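Local coordinates for GlcNAc Inducible Gene 2, GIG2 (Candida albicans, PDB 6AKZ), which binds an iron(III) ion and is probably a non-haem iron-dependent oxygenase of the cupin-related DUF1479 family, at residues A[36-41]-A[216-221]; A[129-134]-A[395-400]; A[231-236]-A[464-469]; A[437-442]-A[449-454]. All coordinates share one frame; numbering follows the deposited sequence.

Interaction 1 (A[36-41]-A[216-221]); sequences TASWKR and GDWENW
Trp218 reaches across to helix 32-56 with its indole N-H, donating to the backbone oxygen of Ser38; NE1 to O is 2.8 Å, a bent bond (142° at the hydrogen) whose donor sits above the carbonyl plane instead of on a lone pair. This is the packed half of the contact. Ser38 CB lies 3.4 Å from Gly216 O and 3.8 Å from Trp218 CD1, while one water links Ser38 OG to Trp218 N; the same OG also bonds to Val35 O. One face of the indole is covered by its own neighbour, Glu219 CD standing 3.5 Å above the ring centre. Toward solvent the chemistry turns ionic. Arg41, bent at chi3 (-63°), takes Glu219 side-on, with NE to OE2 at 2.7 Å and NH2 to OE1 at 2.9 Å, both oxygens met on their syn sides and the two flat groups 24° from coplanar. NH2 has a second acceptor in Gly216 O at 3.2 Å, and NH1 is met by a water. Gly216, with its positive phi, closes helix 211-214 in a Schellman motif, so the arginine ties helix 32-56 to that helix end, while Trp218 also packs on Ile213, on Leu42, and on Leu280 and Ala283 of helix 278-287.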
loop_
_atom_site.group_PDB
_atom_site.type_symbol
_atom_site.label_atom_id
_atom_site.label_comp_id
_atom_site.label_asym_id
_atom_site.label_seq_id
_atom_site.Cartn_x
_atom_site.Cartn_y
_atom_site.Cartn_z
ATOM N N THR A 36 -28.072 4.935 3.422
ATOM C CA THR A 36 -28.567 4.395 4.670
ATOM C C THR A 36 -28.982 2.926 4.588
ATOM O O THR A 36 -28.563 2.170 5.444
ATOM C CB THR A 36 -29.739 5.259 5.167
ATOM O OG1 THR A 36 -29.278 6.611 5.245
ATOM C CG2 THR A 36 -30.206 4.771 6.557
ATOM N N ALA A 37 -29.758 2.501 3.597
ATOM C CA ALA A 37 -30.095 1.098 3.513
ATOM C C ALA A 37 -28.850 0.246 3.350
ATOM O O ALA A 37 -28.765 -0.827 3.962
ATOM C CB ALA A 37 -31.044 0.802 2.395
ATOM N N SER A 38 -27.900 0.774 2.570
ATOM C CA SER A 38 -26.676 0.027 2.217
ATOM C C SER A 38 -25.786 -0.182 3.473
ATOM O O SER A 38 -25.113 -1.216 3.576
ATOM C CB SER A 38 -25.904 0.743 1.098
ATOM O OG SER A 38 -25.114 1.826 1.578
ATOM N N TRP A 39 -25.747 0.821 4.345
ATOM C CA TRP A 39 -25.043 0.776 5.619
ATOM C C TRP A 39 -25.589 -0.283 6.550
ATOM O O TRP A 39 -24.843 -1.013 7.211
ATOM C CB TRP A 39 -25.104 2.123 6.328
ATOM C CG TRP A 39 -24.509 2.090 7.769
ATOM C CD1 TRP A 39 -25.197 1.952 8.958
ATOM C CD2 TRP A 39 -23.110 2.176 8.137
ATOM N NE1 TRP A 39 -24.317 1.993 10.028
ATOM C CE2 TRP A 39 -23.032 2.102 9.548
ATOM C CE3 TRP A 39 -21.917 2.273 7.409
ATOM C CZ2 TRP A 39 -21.817 2.164 10.235
ATOM C CZ3 TRP A 39 -20.719 2.380 8.120
ATOM C CH2 TRP A 39 -20.670 2.308 9.498
ATOM N N LYS A 40 -26.920 -0.409 6.572
ATOM C CA LYS A 40 -27.541 -1.486 7.314
ATOM C C LYS A 40 -27.238 -2.901 6.758
ATOM O O LYS A 40 -26.903 -3.799 7.522
ATOM C CB LYS A 40 -29.028 -1.194 7.348
ATOM C CG LYS A 40 -29.283 0.004 8.235
ATOM C CD LYS A 40 -30.735 0.417 8.162
ATOM C CE LYS A 40 -30.893 1.705 8.929
ATOM N NZ LYS A 40 -32.334 2.088 8.745
ATOM N N ARG A 41 -27.360 -3.092 5.464
ATOM C CA ARG A 41 -26.921 -4.345 4.787
ATOM C C ARG A 41 -25.415 -4.663 5.119
ATOM O O ARG A 41 -25.049 -5.819 5.339
ATOM C CB ARG A 41 -27.018 -4.272 3.285
ATOM C CG ARG A 41 -28.407 -4.001 2.715
ATOM C CD ARG A 41 -28.493 -4.434 1.243
ATOM N NE ARG A 41 -27.565 -3.669 0.394
ATOM C CZ ARG A 41 -27.825 -2.504 -0.169
ATOM N NH1 ARG A 41 -29.022 -1.906 0.014
ATOM N NH2 ARG A 41 -26.895 -1.924 -0.918
ATOM N N GLY A 216 -24.580 4.073 -2.546
ATOM C CA GLY A 216 -25.371 3.075 -1.913
ATOM C C GLY A 216 -25.254 1.714 -2.509
ATOM O O GLY A 216 -26.074 0.876 -2.246
ATOM N N ASP A 217 -24.165 1.458 -3.232
ATOM C CA ASP A 217 -23.959 0.229 -3.966
ATOM C C ASP A 217 -22.504 -0.287 -3.655
ATOM O O ASP A 217 -21.814 -0.716 -4.553
ATOM C CB ASP A 217 -24.080 0.576 -5.474
ATOM C CG ASP A 217 -24.064 -0.614 -6.395
ATOM O OD1 ASP A 217 -24.423 -1.753 -6.001
ATOM O OD2 ASP A 217 -23.689 -0.411 -7.601
ATOM N N TRP A 218 -22.120 -0.267 -2.372
ATOM C CA TRP A 218 -20.855 -0.875 -1.934
ATOM C C TRP A 218 -20.617 -2.249 -2.475
ATOM O O TRP A 218 -19.466 -2.628 -2.761
ATOM C CB TRP A 218 -20.675 -0.827 -0.404
ATOM C CG TRP A 218 -21.578 -1.676 0.373
ATOM C CD1 TRP A 218 -22.725 -1.246 1.060
ATOM C CD2 TRP A 218 -21.479 -3.075 0.600
ATOM N NE1 TRP A 218 -23.337 -2.303 1.655
ATOM C CE2 TRP A 218 -22.590 -3.444 1.421
ATOM C CE3 TRP A 218 -20.569 -4.073 0.214
ATOM C CZ2 TRP A 218 -22.797 -4.726 1.841
ATOM C CZ3 TRP A 218 -20.780 -5.352 0.657
ATOM C CH2 TRP A 218 -21.866 -5.685 1.486
ATOM N N GLU A 219 -21.669 -3.033 -2.716
ATOM C CA GLU A 219 -21.496 -4.393 -3.145
ATOM C C GLU A 219 -20.799 -4.482 -4.467
ATOM O O GLU A 219 -20.170 -5.510 -4.770
ATOM C CB GLU A 219 -22.850 -5.123 -3.280
ATOM C CG GLU A 219 -23.518 -5.450 -1.977
ATOM C CD GLU A 219 -24.460 -4.338 -1.461
ATOM O OE1 GLU A 219 -24.433 -3.148 -1.945
ATOM O OE2 GLU A 219 -25.210 -4.701 -0.514
ATOM N N ASN A 220 -20.917 -3.442 -5.270
ATOM C CA ASN A 220 -20.267 -3.435 -6.557
ATOM C C ASN A 220 -18.927 -2.657 -6.618
ATOM O O ASN A 220 -18.414 -2.409 -7.732
ATOM C CB ASN A 220 -21.257 -2.938 -7.569
ATOM C CG ASN A 220 -22.280 -4.003 -7.845
ATOM O OD1 ASN A 220 -21.957 -5.135 -8.227
ATOM N ND2 ASN A 220 -23.480 -3.684 -7.604
ATOM N N TRP A 221 -18.418 -2.219 -5.470
ATOM C CA TRP A 221 -17.082 -1.569 -5.436
ATOM C C TRP A 221 -15.985 -2.566 -5.864
ATOM O O TRP A 221 -15.942 -3.676 -5.338
ATOM C CB TRP A 221 -16.774 -1.000 -4.069
ATOM C CG TRP A 221 -15.531 -0.206 -4.043
ATOM C CD1 TRP A 221 -15.263 0.918 -4.765
ATOM C CD2 TRP A 221 -14.322 -0.537 -3.343
ATOM N NE1 TRP A 221 -13.961 1.303 -4.547
ATOM C CE2 TRP A 221 -13.371 0.427 -3.672
ATOM C CE3 TRP A 221 -13.947 -1.582 -2.487
ATOM C CZ2 TRP A 221 -12.084 0.432 -3.114
ATOM C CZ3 TRP A 221 -12.650 -1.617 -1.995
ATOM C CH2 TRP A 221 -11.748 -0.592 -2.276
HETATM O O HOH W 1 -22.829 1.784 -0.168
HETATM O O HOH W 2 -29.297 0.879 -1.121
#

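Interaction 2 (A[129-134]-A[395-400]); sequences NVFWSK and NISPAD
Ile396 meets Trp132 through its backbone: the carbonyl oxygen takes the indole N-H, NE1 to O being 2.8 Å. The donor approaches almost straight down the carbonyl bond (168° at the oxygen), and the oxygen lies in the ring plane, although the angle at the hydrogen is only 132°. Asn395, just before, has positive phi and is the C-prime residue of the Schellman motif that ends helix 382-394. Trp132 lies against that same helix, touching Thr388 and Ala391. The chain next turns past Ser397, whose OG comes within 3.4 Å of Phe131 CE2, bonds to Glu413 and accepts from a water that is held weakly by Asn129 ND2. Pro398, at the N-cap position of helix 399-402, then brings its ring over one face of Phe131, a CH-pi contact. CD stands 3.6 Å from the centroid of the Phe131 ring and 3.4 Å from its CG atom. Chi1 sets the Phe131 ring beside its backbone N, and chi2 (-79°) turns its face to the proline. The same Pro398 CD also meets Trp132, whose CZ2 is 4.0 Å away. Ala399 N then donates to Asp387 OD2, tying this helix start to helix 382-394.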
loop_
_atom_site.group_PDB
_atom_site.type_symbol
_atom_site.label_atom_id
_atom_site.label_comp_id
_atom_site.label_asym_id
_atom_site.label_seq_id
_atom_site.Cartn_x
_atom_site.Cartn_y
_atom_site.Cartn_z
ATOM N N ASN A 129 17.435 2.474 8.264
ATOM C CA ASN A 129 17.231 3.369 7.128
ATOM C C ASN A 129 18.321 3.119 6.098
ATOM O O ASN A 129 19.172 3.988 5.855
ATOM C CB ASN A 129 17.198 4.835 7.592
ATOM C CG ASN A 129 15.924 5.162 8.364
ATOM O OD1 ASN A 129 15.225 4.279 8.807
ATOM N ND2 ASN A 129 15.599 6.416 8.464
ATOM N N VAL A 130 18.345 1.894 5.590
ATOM C CA VAL A 130 19.182 1.486 4.520
ATOM C C VAL A 130 18.210 1.274 3.336
ATOM O O VAL A 130 17.188 0.549 3.426
ATOM C CB VAL A 130 20.045 0.262 4.859
ATOM C CG1 VAL A 130 19.238 -1.002 5.209
ATOM C CG2 VAL A 130 20.939 -0.078 3.693
ATOM N N PHE A 131 18.536 1.895 2.216
ATOM C CA PHE A 131 17.674 1.850 1.023
ATOM C C PHE A 131 18.258 1.171 -0.212
ATOM O O PHE A 131 17.495 0.466 -0.930
ATOM C CB PHE A 131 17.252 3.276 0.714
ATOM C CG PHE A 131 16.504 3.923 1.844
ATOM C CD1 PHE A 131 15.167 3.658 2.065
ATOM C CD2 PHE A 131 17.185 4.734 2.784
ATOM C CE1 PHE A 131 14.474 4.281 3.083
ATOM C CE2 PHE A 131 16.508 5.341 3.842
ATOM C CZ PHE A 131 15.135 5.109 3.996
ATOM N N TRP A 132 19.573 1.368 -0.499
ATOM C CA TRP A 132 20.189 0.994 -1.767
ATOM C C TRP A 132 21.289 -0.090 -1.674
ATOM O O TRP A 132 22.114 -0.254 -2.596
ATOM C CB TRP A 132 20.692 2.269 -2.542
ATOM C CG TRP A 132 19.716 3.438 -2.634
ATOM C CD1 TRP A 132 19.868 4.698 -2.124
ATOM C CD2 TRP A 132 18.382 3.401 -3.172
ATOM N NE1 TRP A 132 18.730 5.471 -2.333
ATOM C CE2 TRP A 132 17.800 4.690 -2.971
ATOM C CE3 TRP A 132 17.642 2.425 -3.836
ATOM C CZ2 TRP A 132 16.533 5.010 -3.407
ATOM C CZ3 TRP A 132 16.319 2.762 -4.252
ATOM C CH2 TRP A 132 15.808 4.034 -4.054
ATOM N N SER A 133 21.321 -0.817 -0.557
ATOM C CA SER A 133 22.367 -1.824 -0.364
ATOM C C SER A 133 22.317 -2.894 -1.424
ATOM O O SER A 133 21.261 -3.126 -2.065
ATOM C CB SER A 133 22.194 -2.469 1.048
ATOM O OG SER A 133 21.041 -3.289 1.125
ATOM N N LYS A 134 23.433 -3.609 -1.620
ATOM C CA LYS A 134 23.452 -4.678 -2.566
ATOM C C LYS A 134 22.345 -5.747 -2.340
ATOM O O LYS A 134 21.720 -6.220 -3.308
ATOM C CB LYS A 134 24.833 -5.353 -2.585
ATOM C CG LYS A 134 24.950 -6.503 -3.608
ATOM C CD LYS A 134 26.156 -7.366 -3.252
ATOM C CE LYS A 134 26.878 -7.906 -4.476
ATOM N NZ LYS A 134 26.754 -9.390 -4.649
ATOM N N ASN A 395 23.780 8.134 -3.863
ATOM C CA ASN A 395 23.957 7.295 -2.673
ATOM C C ASN A 395 23.464 7.909 -1.376
ATOM O O ASN A 395 24.133 7.857 -0.342
ATOM C CB ASN A 395 25.423 6.952 -2.553
ATOM C CG ASN A 395 25.669 5.590 -2.008
ATOM O OD1 ASN A 395 24.765 4.790 -1.719
ATOM N ND2 ASN A 395 26.928 5.285 -1.896
ATOM N N ILE A 396 22.262 8.453 -1.420
ATOM C CA ILE A 396 21.559 9.112 -0.288
ATOM C C ILE A 396 20.138 8.485 -0.128
ATOM O O ILE A 396 19.723 7.674 -0.945
ATOM C CB ILE A 396 21.459 10.622 -0.467
ATOM C CG1 ILE A 396 20.751 10.974 -1.773
ATOM C CG2 ILE A 396 22.884 11.251 -0.428
ATOM C CD1 ILE A 396 20.464 12.464 -1.918
ATOM N N SER A 397 19.406 8.971 0.845
ATOM C CA SER A 397 18.081 8.457 1.196
ATOM C C SER A 397 17.130 8.972 0.150
ATOM O O SER A 397 17.353 10.045 -0.364
ATOM C CB SER A 397 17.643 8.999 2.568
ATOM O OG SER A 397 18.273 8.254 3.572
ATOM N N PRO A 398 16.021 8.218 -0.140
ATOM C CA PRO A 398 14.969 8.799 -0.954
ATOM C C PRO A 398 14.301 9.885 -0.154
ATOM O O PRO A 398 14.453 9.982 1.089
ATOM C CB PRO A 398 14.012 7.625 -1.221
ATOM C CG PRO A 398 14.343 6.561 -0.257
ATOM C CD PRO A 398 15.791 6.770 0.144
ATOM N N ALA A 399 13.588 10.723 -0.859
ATOM C CA ALA A 399 13.066 11.965 -0.329
ATOM C C ALA A 399 12.263 11.875 0.915
ATOM O O ALA A 399 12.276 12.805 1.719
ATOM C CB ALA A 399 12.195 12.633 -1.396
ATOM N N ASP A 400 11.446 10.827 1.049
ATOM C CA ASP A 400 10.597 10.715 2.240
ATOM C C ASP A 400 11.429 10.531 3.500
ATOM O O ASP A 400 10.945 10.865 4.579
ATOM C CB ASP A 400 9.593 9.546 2.164
ATOM C CG ASP A 400 8.570 9.705 1.030
ATOM O OD1 ASP A 400 8.371 10.836 0.578
ATOM O OD2 ASP A 400 7.886 8.733 0.618
HETATM O O HOH W 3 17.445 7.955 6.121
#

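Interaction 3 (A[231-236]-A[464-469]); sequences YSKENL and NVDKYI
Ile469 carries this contact, pushing its two branches against the loop residues Tyr231 and Lys233. Starting from CB, the side chain forks. CG2, anti to the backbone N, is the shorter arm: it comes to 3.7 Å from Tyr231 O and lies 4.0 Å from Lys233 CD, the lysine chain crossing it at a slant. The longer arm runs through CG1, which lies beside the backbone N (chi1 -53°), and a further turn at chi2 (-44°) sends CD1 to the same carbonyl group. There CD1 is 3.6 Å from Tyr231 O, 3.9 Å from Tyr231 CA and 4.2 Å from Tyr231 CB, arriving at the edge of the tyrosine ring, near its plane. Both methyl groups thus pack against the Tyr231 carbonyl oxygen from the same side. Tyr231 CD1 lies 4.0 Å from Tyr468 O, and the phenol OH of Tyr231 bonds to Leu165 N. Lys233 bends at chi3 and carries its ammonium toward exposed Asp466, but NZ stays 4.3 Å from OD1, beyond salt-bridge distance, so any attraction is probably modest at this surface. Asp466 N is itself capped by Asn464 OD1, a side-chain bond typical of the start of a helix; here it opens helix 466-474, the last of the chain, whose first turn lies along the loop leading toward strand 256-261.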
loop_
_atom_site.group_PDB
_atom_site.type_symbol
_atom_site.label_atom_id
_atom_site.label_comp_id
_atom_site.label_asym_id
_atom_site.label_seq_id
_atom_site.Cartn_x
_atom_site.Cartn_y
_atom_site.Cartn_z
ATOM N N TYR A 231 -5.076 9.129 -10.903
ATOM C CA TYR A 231 -5.011 10.558 -10.824
ATOM C C TYR A 231 -5.297 11.104 -9.407
ATOM O O TYR A 231 -5.522 12.278 -9.233
ATOM C CB TYR A 231 -6.024 11.146 -11.807
ATOM C CG TYR A 231 -5.726 10.737 -13.215
ATOM C CD1 TYR A 231 -4.776 11.436 -13.976
ATOM C CD2 TYR A 231 -6.373 9.637 -13.806
ATOM C CE1 TYR A 231 -4.469 11.064 -15.289
ATOM C CE2 TYR A 231 -6.071 9.263 -15.133
ATOM C CZ TYR A 231 -5.094 10.008 -15.856
ATOM O OH TYR A 231 -4.737 9.657 -17.171
ATOM N N SER A 232 -5.329 10.215 -8.424
ATOM C CA SER A 232 -5.611 10.611 -7.063
ATOM C C SER A 232 -4.345 11.275 -6.479
ATOM O O SER A 232 -3.235 10.850 -6.696
ATOM C CB SER A 232 -6.034 9.400 -6.207
ATOM O OG SER A 232 -4.972 8.445 -6.066
ATOM N N LYS A 233 -4.594 12.276 -5.650
ATOM C CA LYS A 233 -3.589 13.003 -4.878
ATOM C C LYS A 233 -3.674 12.483 -3.474
ATOM O O LYS A 233 -4.674 12.738 -2.802
ATOM C CB LYS A 233 -3.923 14.487 -4.918
ATOM C CG LYS A 233 -3.888 15.068 -6.301
ATOM C CD LYS A 233 -4.327 16.527 -6.313
ATOM C CE LYS A 233 -3.220 17.403 -5.758
ATOM N NZ LYS A 233 -3.458 18.832 -6.133
ATOM N N GLU A 234 -2.708 11.654 -3.096
ATOM C CA GLU A 234 -2.647 11.089 -1.783
ATOM C C GLU A 234 -2.228 12.098 -0.712
ATOM O O GLU A 234 -2.373 11.811 0.473
ATOM C CB GLU A 234 -1.681 9.877 -1.742
ATOM C CG GLU A 234 -2.362 8.711 -2.454
ATOM C CD GLU A 234 -1.591 7.391 -2.366
ATOM O OE1 GLU A 234 -0.616 7.297 -1.628
ATOM O OE2 GLU A 234 -2.043 6.451 -3.008
ATOM N N ASN A 235 -1.696 13.257 -1.135
ATOM C CA ASN A 235 -1.216 14.277 -0.202
ATOM C C ASN A 235 -1.625 15.632 -0.733
ATOM O O ASN A 235 -1.045 16.168 -1.636
ATOM C CB ASN A 235 0.236 14.233 -0.017
ATOM C CG ASN A 235 0.724 15.227 1.037
ATOM O OD1 ASN A 235 -0.059 15.910 1.747
ATOM N ND2 ASN A 235 1.982 15.323 1.119
ATOM N N LEU A 236 -2.650 16.181 -0.141
ATOM C CA LEU A 236 -3.108 17.523 -0.529
ATOM C C LEU A 236 -2.403 18.663 0.224
ATOM O O LEU A 236 -2.722 19.835 0.018
ATOM C CB LEU A 236 -4.584 17.597 -0.245
ATOM C CG LEU A 236 -5.465 16.910 -1.275
ATOM C CD1 LEU A 236 -6.859 17.126 -0.825
ATOM C CD2 LEU A 236 -5.266 17.497 -2.675
ATOM N N ASN A 464 5.958 18.215 -13.698
ATOM C CA ASN A 464 4.894 18.786 -12.949
ATOM C C ASN A 464 3.592 18.034 -13.167
ATOM O O ASN A 464 3.056 17.993 -14.265
ATOM C CB ASN A 464 4.690 20.240 -13.321
ATOM C CG ASN A 464 3.957 20.981 -12.241
ATOM O OD1 ASN A 464 2.826 20.650 -11.908
ATOM N ND2 ASN A 464 4.623 21.946 -11.641
ATOM N N VAL A 465 3.074 17.478 -12.082
ATOM C CA VAL A 465 1.943 16.564 -12.166
ATOM C C VAL A 465 0.601 17.261 -12.388
ATOM O O VAL A 465 -0.277 16.685 -13.043
ATOM C CB VAL A 465 1.864 15.656 -10.914
ATOM C CG1 VAL A 465 1.274 16.411 -9.696
ATOM C CG2 VAL A 465 1.111 14.352 -11.228
ATOM N N ASP A 466 0.454 18.493 -11.873
ATOM C CA ASP A 466 -0.864 19.159 -11.726
ATOM C C ASP A 466 -1.730 19.233 -12.966
ATOM O O ASP A 466 -2.942 19.083 -12.882
ATOM C CB ASP A 466 -0.681 20.597 -11.218
ATOM C CG ASP A 466 -0.059 20.649 -9.837
ATOM O OD1 ASP A 466 -0.414 19.797 -8.997
ATOM O OD2 ASP A 466 0.793 21.543 -9.596
ATOM N N LYS A 467 -1.074 19.498 -14.095
ATOM C CA LYS A 467 -1.702 19.610 -15.391
ATOM C C LYS A 467 -2.550 18.371 -15.690
ATOM O O LYS A 467 -3.714 18.465 -16.117
ATOM C CB LYS A 467 -0.583 19.803 -16.421
ATOM C CG LYS A 467 -0.977 19.599 -17.867
ATOM C CD LYS A 467 0.159 20.008 -18.811
ATOM C CE LYS A 467 1.036 18.833 -19.193
ATOM N NZ LYS A 467 2.121 19.256 -20.109
ATOM N N TYR A 468 -1.947 17.194 -15.457
ATOM C CA TYR A 468 -2.592 15.916 -15.766
ATOM C C TYR A 468 -3.741 15.669 -14.824
ATOM O O TYR A 468 -4.800 15.258 -15.270
ATOM C CB TYR A 468 -1.581 14.790 -15.595
ATOM C CG TYR A 468 -0.430 14.962 -16.484
ATOM C CD1 TYR A 468 -0.571 14.648 -17.810
ATOM C CD2 TYR A 468 0.780 15.571 -16.050
ATOM C CE1 TYR A 468 0.457 14.823 -18.692
ATOM C CE2 TYR A 468 1.832 15.761 -16.949
ATOM C CZ TYR A 468 1.637 15.375 -18.274
ATOM O OH TYR A 468 2.574 15.496 -19.243
ATOM N N ILE A 469 -3.536 15.964 -13.540
ATOM C CA ILE A 469 -4.587 15.818 -12.538
ATOM C C ILE A 469 -5.774 16.721 -12.842
ATOM O O ILE A 469 -6.943 16.224 -12.887
ATOM C CB ILE A 469 -4.150 16.127 -11.072
ATOM C CG1 ILE A 469 -2.906 15.324 -10.647
ATOM C CG2 ILE A 469 -5.328 15.855 -10.129
ATOM C CD1 ILE A 469 -2.920 13.867 -11.058
#

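Interaction 4 (A[437-442]-A[449-454]); sequences FEKPEN and KIRSIA
Arg451 of helix 445-460 reaches back to the loop that leads into that helix, a short-range contact in which the chain between helices 426-431 and 445-460 lies along the helix flank. Its side chain is extended from CG to NE (chi2 -176°, chi3 -172°), which carries the guanidinium beyond Phe437 CB to the backbone of Glu438. NH1 donates to Glu438 O at 2.8 Å, the oxygen lying at the edge of the guanidinium near its plane and the angle at the hydrogen being 155°. NE is salt-bridged to Asp167, so the Glu438 carbonyl and the Asp167 carboxylate together help fix the rotation of the group. Lys439 runs alongside in the opposite sense, its CG 3.8 Å from Arg451 CB. The end of this lysine is doubtful, since CE lies improbably close to the backbone of Ser452 and the last torsion is strained. Phe437 supplies the apolar side. Its CB packs 4.0 Å from Arg451 CG, and the ring continues toward Leu385 of helix 382-394, which Ala454 also touches. On the next turn of the helix, the methyl CB of Ala454 sits 3.7 Å from CE2 of the Phe437 ring, approaching it obliquely.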
loop_
_atom_site.group_PDB
_atom_site.type_symbol
_atom_site.label_atom_id
_atom_site.label_comp_id
_atom_site.label_asym_id
_atom_site.label_seq_id
_atom_site.Cartn_x
_atom_site.Cartn_y
_atom_site.Cartn_z
ATOM N N PHE A 437 12.564 4.120 -21.131
ATOM C CA PHE A 437 11.605 3.028 -21.448
ATOM C C PHE A 437 11.494 2.789 -22.924
ATOM O O PHE A 437 11.552 3.704 -23.709
ATOM C CB PHE A 437 10.235 3.354 -20.846
ATOM C CG PHE A 437 10.261 3.423 -19.357
ATOM C CD1 PHE A 437 10.254 2.239 -18.624
ATOM C CD2 PHE A 437 10.345 4.623 -18.715
ATOM C CE1 PHE A 437 10.374 2.284 -17.252
ATOM C CE2 PHE A 437 10.401 4.667 -17.321
ATOM C CZ PHE A 437 10.398 3.466 -16.598
ATOM N N GLU A 438 11.486 1.524 -23.310
ATOM C CA GLU A 438 11.238 1.126 -24.662
ATOM C C GLU A 438 9.737 1.280 -24.947
ATOM O O GLU A 438 8.917 1.018 -24.081
ATOM C CB GLU A 438 11.686 -0.343 -24.820
ATOM C CG GLU A 438 11.911 -0.792 -26.251
ATOM C CD GLU A 438 11.839 -2.330 -26.408
ATOM O OE1 GLU A 438 12.310 -3.037 -25.501
ATOM O OE2 GLU A 438 11.268 -2.824 -27.426
ATOM N N LYS A 439 9.368 1.740 -26.137
ATOM C CA LYS A 439 7.970 1.761 -26.549
ATOM C C LYS A 439 7.869 1.096 -27.892
ATOM O O LYS A 439 8.173 1.773 -28.860
ATOM C CB LYS A 439 7.450 3.131 -26.732
ATOM C CG LYS A 439 7.626 3.874 -25.469
ATOM C CD LYS A 439 6.858 5.092 -25.745
ATOM C CE LYS A 439 7.330 6.232 -24.974
ATOM N NZ LYS A 439 8.647 6.175 -24.358
ATOM N N PRO A 440 7.511 -0.191 -27.920
ATOM C CA PRO A 440 7.453 -1.036 -29.106
ATOM C C PRO A 440 6.532 -0.427 -30.162
ATOM O O PRO A 440 5.567 0.285 -29.802
ATOM C CB PRO A 440 6.842 -2.332 -28.564
ATOM C CG PRO A 440 7.194 -2.390 -27.148
ATOM C CD PRO A 440 7.243 -0.968 -26.686
ATOM N N GLU A 441 6.828 -0.664 -31.439
ATOM C CA GLU A 441 5.897 -0.286 -32.580
ATOM C C GLU A 441 4.443 -0.492 -32.253
ATOM O O GLU A 441 3.623 0.371 -32.460
ATOM C CB GLU A 441 6.183 -1.103 -33.864
ATOM N N ASN A 442 4.156 -1.661 -31.711
ATOM C CA ASN A 442 2.802 -2.117 -31.438
ATOM C C ASN A 442 2.115 -1.477 -30.248
ATOM O O ASN A 442 0.949 -1.707 -30.043
ATOM C CB ASN A 442 2.797 -3.665 -31.210
ATOM C CG ASN A 442 3.768 -4.112 -30.091
ATOM O OD1 ASN A 442 3.465 -4.028 -28.884
ATOM N ND2 ASN A 442 4.955 -4.586 -30.496
ATOM N N LYS A 449 1.802 6.396 -23.726
ATOM C CA LYS A 449 1.917 7.764 -23.336
ATOM C C LYS A 449 2.690 7.928 -22.033
ATOM O O LYS A 449 3.541 8.826 -21.920
ATOM C CB LYS A 449 0.561 8.404 -23.224
ATOM C CG LYS A 449 -0.175 8.508 -24.574
ATOM C CD LYS A 449 -1.624 8.893 -24.289
ATOM C CE LYS A 449 -2.403 8.991 -25.597
ATOM N NZ LYS A 449 -3.850 8.941 -25.364
ATOM N N ILE A 450 2.398 7.080 -21.028
ATOM C CA ILE A 450 3.138 7.246 -19.735
ATOM C C ILE A 450 4.629 6.971 -19.908
ATOM O O ILE A 450 5.485 7.626 -19.275
ATOM C CB ILE A 450 2.455 6.480 -18.581
ATOM C CG1 ILE A 450 2.987 6.951 -17.235
ATOM C CG2 ILE A 450 2.652 4.937 -18.795
ATOM C CD1 ILE A 450 2.817 8.433 -16.948
ATOM N N ARG A 451 4.972 6.024 -20.767
ATOM C CA ARG A 451 6.334 5.754 -21.029
ATOM C C ARG A 451 7.002 6.960 -21.656
ATOM O O ARG A 451 8.093 7.319 -21.269
ATOM C CB ARG A 451 6.516 4.508 -21.871
ATOM C CG ARG A 451 6.257 3.233 -21.155
ATOM C CD ARG A 451 6.537 2.018 -22.005
ATOM N NE ARG A 451 6.076 0.809 -21.316
ATOM C CZ ARG A 451 6.406 -0.430 -21.599
ATOM N NH1 ARG A 451 7.202 -0.728 -22.633
ATOM N NH2 ARG A 451 5.889 -1.417 -20.836
ATOM N N SER A 452 6.347 7.595 -22.609
ATOM C CA SER A 452 6.896 8.793 -23.204
ATOM C C SER A 452 7.083 9.917 -22.195
ATOM O O SER A 452 8.135 10.612 -22.192
ATOM C CB SER A 452 6.043 9.260 -24.384
ATOM O OG SER A 452 6.570 10.514 -24.877
ATOM N N ILE A 453 6.073 10.127 -21.362
ATOM C CA ILE A 453 6.127 11.201 -20.360
ATOM C C ILE A 453 7.302 10.936 -19.380
ATOM O O ILE A 453 8.100 11.861 -19.070
ATOM C CB ILE A 453 4.807 11.291 -19.657
ATOM C CG1 ILE A 453 3.744 11.849 -20.629
ATOM C CG2 ILE A 453 4.919 12.129 -18.363
ATOM C CD1 ILE A 453 2.310 11.602 -20.166
ATOM N N ALA A 454 7.470 9.681 -18.955
ATOM C CA ALA A 454 8.636 9.358 -18.131
ATOM C C ALA A 454 9.976 9.652 -18.805
ATOM O O ALA A 454 10.868 10.268 -18.205
ATOM C CB ALA A 454 8.627 7.912 -17.671
#

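Interaction 2 is the buried contact, built on aromatic rings, a proline and one indole-to-carbonyl bond. Interactions 1 and 4 are partly buried, each with an arginine on a backbone oxygen; interaction 1 adds a paired carboxylate and waters. Interaction 3, at the surface, rests on van der Waals packing, its lysine-aspartate pair too far apart for a salt bridge. Interactions 1 and 2 stand on opposite sides of the chain's centre, their own centres 43 Å apart. The long connection between helix 211-214 and strand 256-261 serves both 1 and 3, whereas helix 382-394 borders both 2 and 4. Interactions 3 and 4 touch, Tyr468 CE1 meeting Ile453 CD1 at 4.0 Å, where the last two helices follow each other.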